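Local structure of methionine gamma-lyase (Trichomonas vaginalis, 1E5E) at residues Gln347-Met352 with Asp369-Leu374; Cys109-Thr114 with Pro156-Leu161; Val203-Thr208 with Leu221-Ala226. The protein belongs to the Cys/Met metabolism family of pyridoxal-phosphate-dependent enzymes and is built here as an assembly of four chains. All blocks are in the same frame, centred on the assembly; numbering follows the deposited sequence. Where two conformers were deposited one is given.

Contact 1: Gln347-Met352 with Asp369-Leu374. With PPJ (N-(hydroxy{3-hydroxy-2-methyl-5-[(phosphonooxy)methyl]pyridin-4-yl}methyl)norvaline), chain C.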
loop_
_atom_site.group_PDB
_atom_site.type_symbol
_atom_site.label_atom_id
_atom_site.label_comp_id
_atom_site.label_asym_id
_atom_site.label_seq_id
_atom_site.Cartn_x
_atom_site.Cartn_y
_atom_site.Cartn_z
ATOM N N GLN A 347 -15.527 2.714 -25.074
ATOM C CA GLN A 347 -16.446 3.764 -24.634
ATOM C C GLN A 347 -16.947 4.581 -25.830
ATOM O O GLN A 347 -16.463 4.413 -26.956
ATOM C CB GLN A 347 -15.775 4.718 -23.639
ATOM C CG GLN A 347 -14.542 5.466 -24.149
ATOM C CD GLN A 347 -14.914 6.922 -24.410
ATOM O OE1 GLN A 347 -15.947 7.425 -23.955
ATOM N NE2 GLN A 347 -14.058 7.590 -25.172
ATOM N N HIS A 348 -17.858 5.503 -25.522
ATOM C CA HIS A 348 -18.531 6.266 -26.575
ATOM C C HIS A 348 -18.215 7.730 -26.352
ATOM O O HIS A 348 -18.814 8.342 -25.462
ATOM C CB HIS A 348 -20.042 5.961 -26.453
ATOM C CG HIS A 348 -20.848 6.797 -27.411
ATOM N ND1 HIS A 348 -21.459 7.983 -27.052
ATOM C CD2 HIS A 348 -21.055 6.650 -28.752
ATOM C CE1 HIS A 348 -22.066 8.503 -28.106
ATOM N NE2 HIS A 348 -21.845 7.701 -29.143
ATOM N N PRO A 349 -17.247 8.293 -27.045
ATOM C CA PRO A 349 -16.761 9.625 -26.747
ATOM C C PRO A 349 -17.770 10.750 -26.693
ATOM O O PRO A 349 -17.726 11.563 -25.744
ATOM C CB PRO A 349 -15.676 9.897 -27.781
ATOM C CG PRO A 349 -15.476 8.651 -28.558
ATOM C CD PRO A 349 -16.419 7.596 -28.062
ATOM N N ALA A 350 -18.711 10.855 -27.635
ATOM C CA ALA A 350 -19.667 11.959 -27.639
ATOM C C ALA A 350 -20.522 11.978 -26.382
ATOM O O ALA A 350 -20.793 13.115 -25.978
ATOM C CB ALA A 350 -20.543 11.976 -28.884
ATOM N N SER A 351 -20.851 10.828 -25.779
ATOM C CA SER A 351 -21.630 10.908 -24.543
ATOM C C SER A 351 -20.804 10.709 -23.272
ATOM O O SER A 351 -21.399 10.698 -22.159
ATOM C CB SER A 351 -22.763 9.865 -24.498
ATOM O OG SER A 351 -22.209 8.551 -24.415
ATOM N N MET A 352 -19.516 10.387 -23.416
ATOM C CA MET A 352 -18.678 10.051 -22.267
ATOM C C MET A 352 -17.445 10.916 -22.159
ATOM O O MET A 352 -17.557 12.075 -21.700
ATOM C CB MET A 352 -18.294 8.548 -22.295
ATOM C CG MET A 352 -19.568 7.685 -22.222
ATOM S SD MET A 352 -19.173 5.937 -22.324
ATOM C CE MET A 352 -20.807 5.236 -22.466
ATOM N N ASP A 369 -21.392 10.995 -33.366
ATOM C CA ASP A 369 -22.081 10.250 -32.316
ATOM C C ASP A 369 -22.198 8.776 -32.656
ATOM O O ASP A 369 -22.728 8.000 -31.858
ATOM C CB ASP A 369 -23.435 10.886 -31.993
ATOM C CG ASP A 369 -24.425 10.673 -33.127
ATOM O OD1 ASP A 369 -24.059 10.193 -34.220
ATOM O OD2 ASP A 369 -25.607 10.973 -32.918
ATOM N N GLY A 370 -21.648 8.354 -33.795
ATOM C CA GLY A 370 -21.597 6.917 -34.101
ATOM C C GLY A 370 -20.192 6.352 -33.752
ATOM O O GLY A 370 -19.873 5.167 -33.913
ATOM N N MET A 371 -19.328 7.229 -33.255
ATOM C CA MET A 371 -17.952 6.873 -32.976
ATOM C C MET A 371 -17.779 6.116 -31.651
ATOM O O MET A 371 -18.394 6.439 -30.648
ATOM C CB MET A 371 -17.157 8.158 -32.989
ATOM C CG MET A 371 -15.646 7.981 -32.841
ATOM S SD MET A 371 -14.872 9.516 -33.351
ATOM C CE MET A 371 -14.792 9.418 -35.121
ATOM N N ILE A 372 -17.013 5.041 -31.719
ATOM C CA ILE A 372 -16.653 4.211 -30.581
ATOM C C ILE A 372 -15.131 4.198 -30.415
ATOM O O ILE A 372 -14.437 4.055 -31.439
ATOM C CB ILE A 372 -17.141 2.767 -30.820
ATOM C CG1 ILE A 372 -18.664 2.773 -30.838
ATOM C CG2 ILE A 372 -16.650 1.809 -29.728
ATOM C CD1 ILE A 372 -19.354 1.565 -31.425
ATOM N N ARG A 373 -14.605 4.329 -29.200
ATOM C CA ARG A 373 -13.145 4.263 -29.008
ATOM C C ARG A 373 -12.774 2.996 -28.234
ATOM O O ARG A 373 -13.316 2.690 -27.173
ATOM C CB ARG A 373 -12.622 5.525 -28.318
ATOM C CG ARG A 373 -11.107 5.636 -28.220
ATOM C CD ARG A 373 -10.681 6.683 -27.165
ATOM N NE ARG A 373 -10.992 6.171 -25.812
ATOM C CZ ARG A 373 -10.865 6.912 -24.694
ATOM N NH1 ARG A 373 -10.452 8.171 -24.754
ATOM N NH2 ARG A 373 -11.171 6.374 -23.521
ATOM N N LEU A 374 -11.742 2.277 -28.661
ATOM C CA LEU A 374 -11.369 1.000 -28.086
ATOM C C LEU A 374 -9.889 1.058 -27.718
ATOM O O LEU A 374 -9.155 1.527 -28.584
ATOM C CB LEU A 374 -11.591 -0.143 -29.072
ATOM C CG LEU A 374 -11.078 -1.544 -28.771
ATOM C CD1 LEU A 374 -11.814 -2.207 -27.602
ATOM C CD2 LEU A 374 -11.208 -2.401 -30.048
HETATM N N1 PPJ C . -4.145 13.244 -21.877
HETATM C C2 PPJ C . -4.743 12.272 -22.596
HETATM C C6 PPJ C . -4.632 13.611 -20.658
HETATM C C2A PPJ C . -4.624 12.099 -23.985
HETATM C C3 PPJ C . -5.760 11.554 -21.934
HETATM O O3 PPJ C . -6.416 10.715 -22.690
HETATM C C4 PPJ C . -6.121 11.787 -20.603
HETATM C C4A PPJ C . -7.172 11.004 -20.039
HETATM C C5 PPJ C . -5.597 12.894 -19.934
HETATM N N PPJ C . -8.142 10.420 -20.768
HETATM C C5A PPJ C . -5.753 13.141 -18.532
HETATM O OP4 PPJ C . -5.034 12.297 -17.870
HETATM P P PPJ C . -5.624 11.981 -16.424
HETATM O OP1 PPJ C . -4.544 11.020 -15.752
HETATM O OP2 PPJ C . -7.011 11.287 -16.581
HETATM O OP3 PPJ C . -5.787 13.301 -15.550
HETATM C CA PPJ C . -9.102 9.594 -20.264
HETATM C CB PPJ C . -9.837 9.915 -19.032
HETATM C C PPJ C . -9.971 9.060 -21.265
HETATM C CG PPJ C . -10.799 11.044 -18.949
HETATM C CD PPJ C . -12.151 10.514 -19.038
HETATM O O PPJ C . -9.804 9.463 -22.473
HETATM O OXT PPJ C . -10.557 7.904 -21.107
HETATM O O HOH W 1 -18.772 9.049 -29.882
#
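Q347 lays its amide nitrogen NE2 over the centre of the R373 guanidinium, 3.3 Å from CZ, although NE2 and the guanidinium nitrogens are all donors and no hydrogen bond joins these side chains. The two planes are turned 62° apart; a bend at chi2 of Q347 (106°) carries NE2 above the face, while NE2 itself is bonded to T353. The amide occupies a face, and the edge is turned to the ligand: R373 NH1 donates to PPJ O at 2.7 Å and NH2 to PPJ OXT at 2.9 Å, the two-pronged grip for which arginine suits a carboxylate. NH1 is also bonded to N158. The backbones of Q347 and R373 form an antiparallel hydrogen-bonded pair, with R373 N reaching Q347 O at 2.9 Å.

Past this pair the regular strand pairing stops, and the H348 side chain makes the next direct bond. Its NE2 donates almost straight (174°) to D369 O, 2.9 Å away; the oxygen lies in the ring plane, but NE2 stands above the carbonyl plane. The other ring nitrogen, ND1, shares a 2.8 Å hydrogen bond with S351 OG, so both nitrogens fix the ring's rotation. P349, which has no N-H to extend the pairing, rests its CG on M371 CG at 4.3 Å, and a water links A350 N to M371 O.

Strand 371-375 runs between strands 345-347 and 311-316 of the smaller sheet. Helix 319-328 packs on H348 and I372, P349 leans on P159, and M352 touches F47 of the second subunit.

Contact 2: Cys109-Thr114 with Pro156-Leu161. With PPJ (N-(hydroxy{3-hydroxy-2-methyl-5-[(phosphonooxy)methyl]pyridin-4-yl}methyl)norvaline), chain C.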
loop_
_atom_site.group_PDB
_atom_site.type_symbol
_atom_site.label_atom_id
_atom_site.label_comp_id
_atom_site.label_asym_id
_atom_site.label_seq_id
_atom_site.Cartn_x
_atom_site.Cartn_y
_atom_site.Cartn_z
ATOM N N CYS A 109 -8.490 18.764 -31.937
ATOM C CA CYS A 109 -8.944 17.441 -31.489
ATOM C C CYS A 109 -8.095 16.990 -30.303
ATOM O O CYS A 109 -7.009 16.410 -30.529
ATOM C CB CYS A 109 -8.907 16.374 -32.581
ATOM S SG CYS A 109 -9.710 14.822 -32.079
ATOM N N LEU A 110 -8.582 17.196 -29.105
ATOM C CA LEU A 110 -7.902 16.836 -27.881
ATOM C C LEU A 110 -8.850 16.010 -26.997
ATOM O O LEU A 110 -10.089 15.964 -27.128
ATOM C CB LEU A 110 -7.618 18.084 -27.042
ATOM C CG LEU A 110 -6.911 19.293 -27.630
ATOM C CD1 LEU A 110 -6.795 20.432 -26.639
ATOM C CD2 LEU A 110 -5.521 18.858 -28.130
ATOM N N TYR A 111 -8.166 15.436 -26.020
ATOM C CA TYR A 111 -8.945 14.840 -24.916
ATOM C C TYR A 111 -9.958 15.862 -24.421
ATOM O O TYR A 111 -9.611 17.013 -24.185
ATOM C CB TYR A 111 -7.974 14.447 -23.805
ATOM C CG TYR A 111 -8.672 13.918 -22.590
ATOM C CD1 TYR A 111 -9.675 12.947 -22.700
ATOM C CD2 TYR A 111 -8.341 14.380 -21.331
ATOM C CE1 TYR A 111 -10.305 12.456 -21.589
ATOM C CE2 TYR A 111 -8.950 13.886 -20.190
ATOM C CZ TYR A 111 -9.930 12.929 -20.329
ATOM O OH TYR A 111 -10.518 12.441 -19.174
ATOM N N GLY A 112 -11.174 15.442 -24.128
ATOM C CA GLY A 112 -12.178 16.378 -23.648
ATOM C C GLY A 112 -11.769 17.331 -22.536
ATOM O O GLY A 112 -11.968 18.555 -22.683
ATOM N N CYS A 113 -11.192 16.843 -21.434
ATOM C CA CYS A 113 -10.836 17.716 -20.324
ATOM C C CYS A 113 -9.737 18.677 -20.686
ATOM O O CYS A 113 -9.775 19.809 -20.193
ATOM C CB CYS A 113 -10.543 16.907 -19.020
ATOM S SG CYS A 113 -11.600 15.451 -18.764
ATOM N N THR A 114 -8.769 18.338 -21.521
ATOM C CA THR A 114 -7.772 19.324 -21.903
ATOM C C THR A 114 -8.398 20.486 -22.689
ATOM O O THR A 114 -8.087 21.676 -22.554
ATOM C CB THR A 114 -6.699 18.692 -22.805
ATOM O OG1 THR A 114 -6.267 17.437 -22.300
ATOM C CG2 THR A 114 -5.531 19.661 -22.924
ATOM N N PRO A 156 -1.326 9.998 -31.881
ATOM C CA PRO A 156 -2.632 10.146 -32.527
ATOM C C PRO A 156 -3.618 10.828 -31.601
ATOM O O PRO A 156 -3.499 10.662 -30.360
ATOM C CB PRO A 156 -3.080 8.727 -32.821
ATOM C CG PRO A 156 -1.845 7.865 -32.720
ATOM C CD PRO A 156 -0.971 8.580 -31.713
ATOM N N ALA A 157 -4.575 11.585 -32.140
ATOM C CA ALA A 157 -5.498 12.346 -31.318
ATOM C C ALA A 157 -6.608 11.557 -30.627
ATOM O O ALA A 157 -7.140 10.556 -31.110
ATOM C CB ALA A 157 -6.220 13.422 -32.158
ATOM N N ASN A 158 -6.969 12.044 -29.441
ATOM C CA ASN A 158 -8.017 11.407 -28.636
ATOM C C ASN A 158 -9.308 12.127 -28.956
ATOM O O ASN A 158 -9.366 13.320 -28.650
ATOM C CB ASN A 158 -7.651 11.544 -27.152
ATOM C CG ASN A 158 -8.670 10.891 -26.234
ATOM O OD1 ASN A 158 -9.670 10.314 -26.703
ATOM N ND2 ASN A 158 -8.389 10.939 -24.927
ATOM N N PRO A 159 -10.284 11.485 -29.559
ATOM C CA PRO A 159 -10.296 10.069 -29.834
ATOM C C PRO A 159 -10.279 9.636 -31.290
ATOM O O PRO A 159 -10.379 8.431 -31.561
ATOM C CB PRO A 159 -11.695 9.759 -29.265
ATOM C CG PRO A 159 -12.535 10.867 -29.833
ATOM C CD PRO A 159 -11.622 12.083 -29.884
ATOM N N THR A 160 -10.154 10.543 -32.240
ATOM C CA THR A 160 -10.193 10.150 -33.666
ATOM C C THR A 160 -8.964 9.447 -34.221
ATOM O O THR A 160 -9.016 8.764 -35.254
ATOM C CB THR A 160 -10.502 11.400 -34.498
ATOM O OG1 THR A 160 -9.359 12.256 -34.402
ATOM C CG2 THR A 160 -11.705 12.160 -33.883
ATOM N N LEU A 161 -7.824 9.494 -33.530
ATOM C CA LEU A 161 -6.554 8.942 -33.886
ATOM C C LEU A 161 -5.962 9.658 -35.106
ATOM O O LEU A 161 -5.088 9.165 -35.816
ATOM C CB LEU A 161 -6.577 7.422 -34.106
ATOM C CG LEU A 161 -7.270 6.612 -32.988
ATOM C CD1 LEU A 161 -7.215 5.114 -33.258
ATOM C CD2 LEU A 161 -6.668 6.976 -31.627
HETATM N N1 PPJ C . -4.145 13.244 -21.877
HETATM C C2 PPJ C . -4.743 12.272 -22.596
HETATM C C6 PPJ C . -4.632 13.611 -20.658
HETATM C C2A PPJ C . -4.624 12.099 -23.985
HETATM C C3 PPJ C . -5.760 11.554 -21.934
HETATM O O3 PPJ C . -6.416 10.715 -22.690
HETATM C C4 PPJ C . -6.121 11.787 -20.603
HETATM C C4A PPJ C . -7.172 11.004 -20.039
HETATM C C5 PPJ C . -5.597 12.894 -19.934
HETATM N N PPJ C . -8.142 10.420 -20.768
HETATM C C5A PPJ C . -5.753 13.141 -18.532
HETATM O OP4 PPJ C . -5.034 12.297 -17.870
HETATM P P PPJ C . -5.624 11.981 -16.424
HETATM O OP1 PPJ C . -4.544 11.020 -15.752
HETATM O OP2 PPJ C . -7.011 11.287 -16.581
HETATM O OP3 PPJ C . -5.787 13.301 -15.550
HETATM C CA PPJ C . -9.102 9.594 -20.264
HETATM C CB PPJ C . -9.837 9.915 -19.032
HETATM C C PPJ C . -9.971 9.060 -21.265
HETATM C CG PPJ C . -10.799 11.044 -18.949
HETATM C CD PPJ C . -12.151 10.514 -19.038
HETATM O O PPJ C . -9.804 9.463 -22.473
HETATM O OXT PPJ C . -10.557 7.904 -21.107
#
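Y111 and N158 lie side by side and point the same way, the tyrosine ring and the amide only 15° from parallel. In both, CG is anti to the backbone N (chi1 176° and -179°), which sends the two flat groups together toward PPJ. Y111 CD1 comes to 3.3 Å from N158 ND2. One face of the ring is turned to the ligand, with PPJ N above its rim; C113 N lies over the opposite face. The phenol is joined to PPJ, in the model, by a covalent bond of 1.4 Å from Y111 OH to PPJ CG, and R58 of the second subunit also holds this oxygen. A tyrosine thus offers a broad face and a polar hydroxyl at its end, while asparagine offers a donor and an acceptor: N158 ND2 bonds to PPJ O at 3.2 Å and weakly to PPJ O3, and OD1 accepts from R373.

Nearer the backbone L110 O and N158 O, two acceptors, approach to 3.1 Å; H354 NE2 bonds to the first and weakly to the second, which should ease their repulsion. E154 takes the backbone N-H groups of Y111 and N158, one on each carboxylate oxygen. At the start of 109-114, C109 directs its small sulfur into the turn, SG meeting A157 CB at 3.8 Å and P159 CD at 4.0 Å. A cis peptide precedes P159, and L161 N closes the turn on A157 O at 2.7 Å.

Y111 is the N-cap residue of helix 112-124 and packs on M87 of helix 86-97. L110 leans on strand 148-154, and L161 reaches strand 311-316.

Contact 3: Val203-Thr208 with Leu221-Ala226; sequences VVHSAT and LICGKA. With PPJ (N-(hydroxy{3-hydroxy-2-methyl-5-[(phosphonooxy)methyl]pyridin-4-yl}methyl)norvaline), chain C.
The imidazole of H205 meets C223 by its edge: the sulfur SG lies near the ring plane, 4.5 Å from CD2. Farther round the rim NE2 is hydrogen-bonded to E75, so histidine suits this buried site by pairing a C-H edge set against the sulfur with a polar nitrogen that has its own partner. The backbones are joined by two hydrogen-bonded pairs. V203 N donates to C223 O at 2.9 Å, and C223 N returns a bond to V203 O at 2.7 Å; the pair H205 and L221 is joined in the same two-way fashion. Between them V204 and I222 form a non-hydrogen-bonded pair, where V204 CA makes a CA-H...O contact of 3.2 Å with L221 O.

V203, H205, L221 and C223 share one face of the sheet, which helix 62-75 covers; the branched V204 and I222 fill the other, against helix 86-97. Where the first strand ends, A207 turns its methyl group onto L221, CB to CD1 3.5 Å, a close fit suited to a small residue.

S206 and T208 place short hydroxyl arms on the phosphate. S206 swings OG away from its own backbone N (chi1 168°) and donates to PPJ OP1 at 2.7 Å, and T208 OG1 donates to the same OP1 at 2.7 Å while accepting from A219 N.

Two hydroxyls gripping one phosphate oxygen, at and just past the end of strand 202-206, form part of the phosphate-binding site. The antiparallel strand 220-224, set in a seven-stranded sheet whose other strands are parallel, is characteristic of the large domain of fold-type I PLP enzymes.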
loop_
_atom_site.group_PDB
_atom_site.type_symbol
_atom_site.label_atom_id
_atom_site.label_comp_id
_atom_site.label_asym_id
_atom_site.label_seq_id
_atom_site.Cartn_x
_atom_site.Cartn_y
_atom_site.Cartn_z
ATOM N N VAL A 203 7.070 17.038 -23.485
ATOM C CA VAL A 203 6.227 15.872 -23.724
ATOM C C VAL A 203 5.469 15.576 -22.443
ATOM O O VAL A 203 6.064 15.500 -21.352
ATOM C CB VAL A 203 7.055 14.621 -24.129
ATOM C CG1 VAL A 203 6.148 13.386 -24.291
ATOM C CG2 VAL A 203 7.860 14.875 -25.407
ATOM N N VAL A 204 4.136 15.484 -22.518
ATOM C CA VAL A 204 3.368 15.151 -21.313
ATOM C C VAL A 204 2.689 13.797 -21.518
ATOM O O VAL A 204 2.545 13.334 -22.665
ATOM C CB VAL A 204 2.325 16.226 -21.010
ATOM C CG1 VAL A 204 2.994 17.577 -20.718
ATOM C CG2 VAL A 204 1.355 16.442 -22.193
ATOM N N HIS A 205 2.291 13.160 -20.411
ATOM C CA HIS A 205 1.571 11.921 -20.397
ATOM C C HIS A 205 0.578 11.849 -19.218
ATOM O O HIS A 205 0.871 12.296 -18.117
ATOM C CB HIS A 205 2.427 10.670 -20.104
ATOM C CG HIS A 205 3.466 10.328 -21.127
ATOM N ND1 HIS A 205 3.206 9.464 -22.174
ATOM C CD2 HIS A 205 4.742 10.724 -21.269
ATOM C CE1 HIS A 205 4.297 9.347 -22.905
ATOM N NE2 HIS A 205 5.243 10.117 -22.385
ATOM N N SER A 206 -0.496 11.141 -19.485
ATOM C CA SER A 206 -1.395 10.656 -18.467
ATOM C C SER A 206 -0.754 9.272 -18.216
ATOM O O SER A 206 -0.929 8.326 -18.988
ATOM C CB SER A 206 -2.826 10.438 -18.906
ATOM O OG SER A 206 -3.542 9.703 -17.894
ATOM N N ALA A 207 0.010 9.160 -17.119
ATOM C CA ALA A 207 0.669 7.900 -16.783
ATOM C C ALA A 207 -0.374 6.904 -16.273
ATOM O O ALA A 207 -0.199 5.677 -16.332
ATOM C CB ALA A 207 1.779 8.117 -15.745
ATOM N N THR A 208 -1.617 7.366 -16.083
ATOM C CA THR A 208 -2.765 6.571 -15.776
ATOM C C THR A 208 -3.040 5.515 -16.851
ATOM O O THR A 208 -3.740 4.511 -16.597
ATOM C CB THR A 208 -4.029 7.462 -15.742
ATOM O OG1 THR A 208 -3.735 8.613 -14.943
ATOM C CG2 THR A 208 -5.280 6.717 -15.284
ATOM N N LEU A 221 2.905 12.705 -16.141
ATOM C CA LEU A 221 4.323 12.980 -16.318
ATOM C C LEU A 221 4.590 14.110 -17.288
ATOM O O LEU A 221 3.886 14.343 -18.259
ATOM C CB LEU A 221 5.070 11.735 -16.864
ATOM C CG LEU A 221 4.933 10.458 -16.008
ATOM C CD1 LEU A 221 4.955 9.198 -16.867
ATOM C CD2 LEU A 221 5.974 10.387 -14.889
ATOM N N ILE A 222 5.657 14.866 -17.022
ATOM C CA ILE A 222 6.099 15.976 -17.792
ATOM C C ILE A 222 7.556 15.747 -18.145
ATOM O O ILE A 222 8.252 15.358 -17.191
ATOM C CB ILE A 222 6.017 17.304 -17.023
ATOM C CG1 ILE A 222 4.607 17.568 -16.499
ATOM C CG2 ILE A 222 6.502 18.437 -17.944
ATOM C CD1 ILE A 222 4.557 18.651 -15.436
ATOM N N CYS A 223 7.926 15.770 -19.431
ATOM C CA CYS A 223 9.313 15.427 -19.762
ATOM C C CYS A 223 9.923 16.543 -20.633
ATOM O O CYS A 223 9.220 16.987 -21.569
ATOM C CB CYS A 223 9.368 14.156 -20.617
ATOM S SG CYS A 223 8.480 12.763 -19.893
ATOM N N GLY A 224 11.143 16.942 -20.351
ATOM C CA GLY A 224 11.707 18.039 -21.158
ATOM C C GLY A 224 13.042 18.474 -20.542
ATOM O O GLY A 224 13.696 17.718 -19.834
ATOM N N LYS A 225 13.452 19.679 -20.876
ATOM C CA LYS A 225 14.704 20.261 -20.428
ATOM C C LYS A 225 14.679 20.488 -18.922
ATOM O O LYS A 225 13.686 20.961 -18.400
ATOM C CB LYS A 225 14.955 21.647 -21.059
ATOM C CG LYS A 225 15.037 21.669 -22.572
ATOM C CD LYS A 225 16.320 20.990 -23.051
ATOM C CE LYS A 225 16.330 21.030 -24.591
ATOM N NZ LYS A 225 17.507 20.222 -25.049
ATOM N N ALA A 226 15.850 20.462 -18.325
ATOM C CA ALA A 226 15.994 20.670 -16.883
ATOM C C ALA A 226 15.592 22.073 -16.474
ATOM O O ALA A 226 14.960 22.259 -15.435
ATOM C CB ALA A 226 17.429 20.266 -16.514
HETATM N N1 PPJ C . -4.145 13.244 -21.877
HETATM C C2 PPJ C . -4.743 12.272 -22.596
HETATM C C6 PPJ C . -4.632 13.611 -20.658
HETATM C C2A PPJ C . -4.624 12.099 -23.985
HETATM C C3 PPJ C . -5.760 11.554 -21.934
HETATM O O3 PPJ C . -6.416 10.715 -22.690
HETATM C C4 PPJ C . -6.121 11.787 -20.603
HETATM C C4A PPJ C . -7.172 11.004 -20.039
HETATM C C5 PPJ C . -5.597 12.894 -19.934
HETATM N N PPJ C . -8.142 10.420 -20.768
HETATM C C5A PPJ C . -5.753 13.141 -18.532
HETATM O OP4 PPJ C . -5.034 12.297 -17.870
HETATM P P PPJ C . -5.624 11.981 -16.424
HETATM O OP1 PPJ C . -4.544 11.020 -15.752
HETATM O OP2 PPJ C . -7.011 11.287 -16.581
HETATM O OP3 PPJ C . -5.787 13.301 -15.550
HETATM C CA PPJ C . -9.102 9.594 -20.264
HETATM C CB PPJ C . -9.837 9.915 -19.032
HETATM C C PPJ C . -9.971 9.060 -21.265
HETATM C CG PPJ C . -10.799 11.044 -18.949
HETATM C CD PPJ C . -12.151 10.514 -19.038
HETATM O O PPJ C . -9.804 9.463 -22.473
HETATM O OXT PPJ C . -10.557 7.904 -21.107
#

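Contact 2 closes along the chain before contact 3 opens, and contact 1 comes last. Contact 3 pairs two strands of the large seven-stranded sheet; contact 2 joins the loop and helix start after strand 103-107 of that sheet to the loop after 148-154; contact 1 belongs to the five-stranded sheet nearer the C-terminus. Contacts 1 and 2 touch, their centres about 12 Å apart, and so join the two sheets. Contact 3 lies about 17 Å from contact 2 and 26 Å from contact 1, centre to centre, and touches neither. All three reach PPJ: contact 3 at the phosphate, contact 1 at the carboxylate, and contact 2 along the ring and to the carboxylate as well. The pocket is therefore assembled from distant parts of the chain.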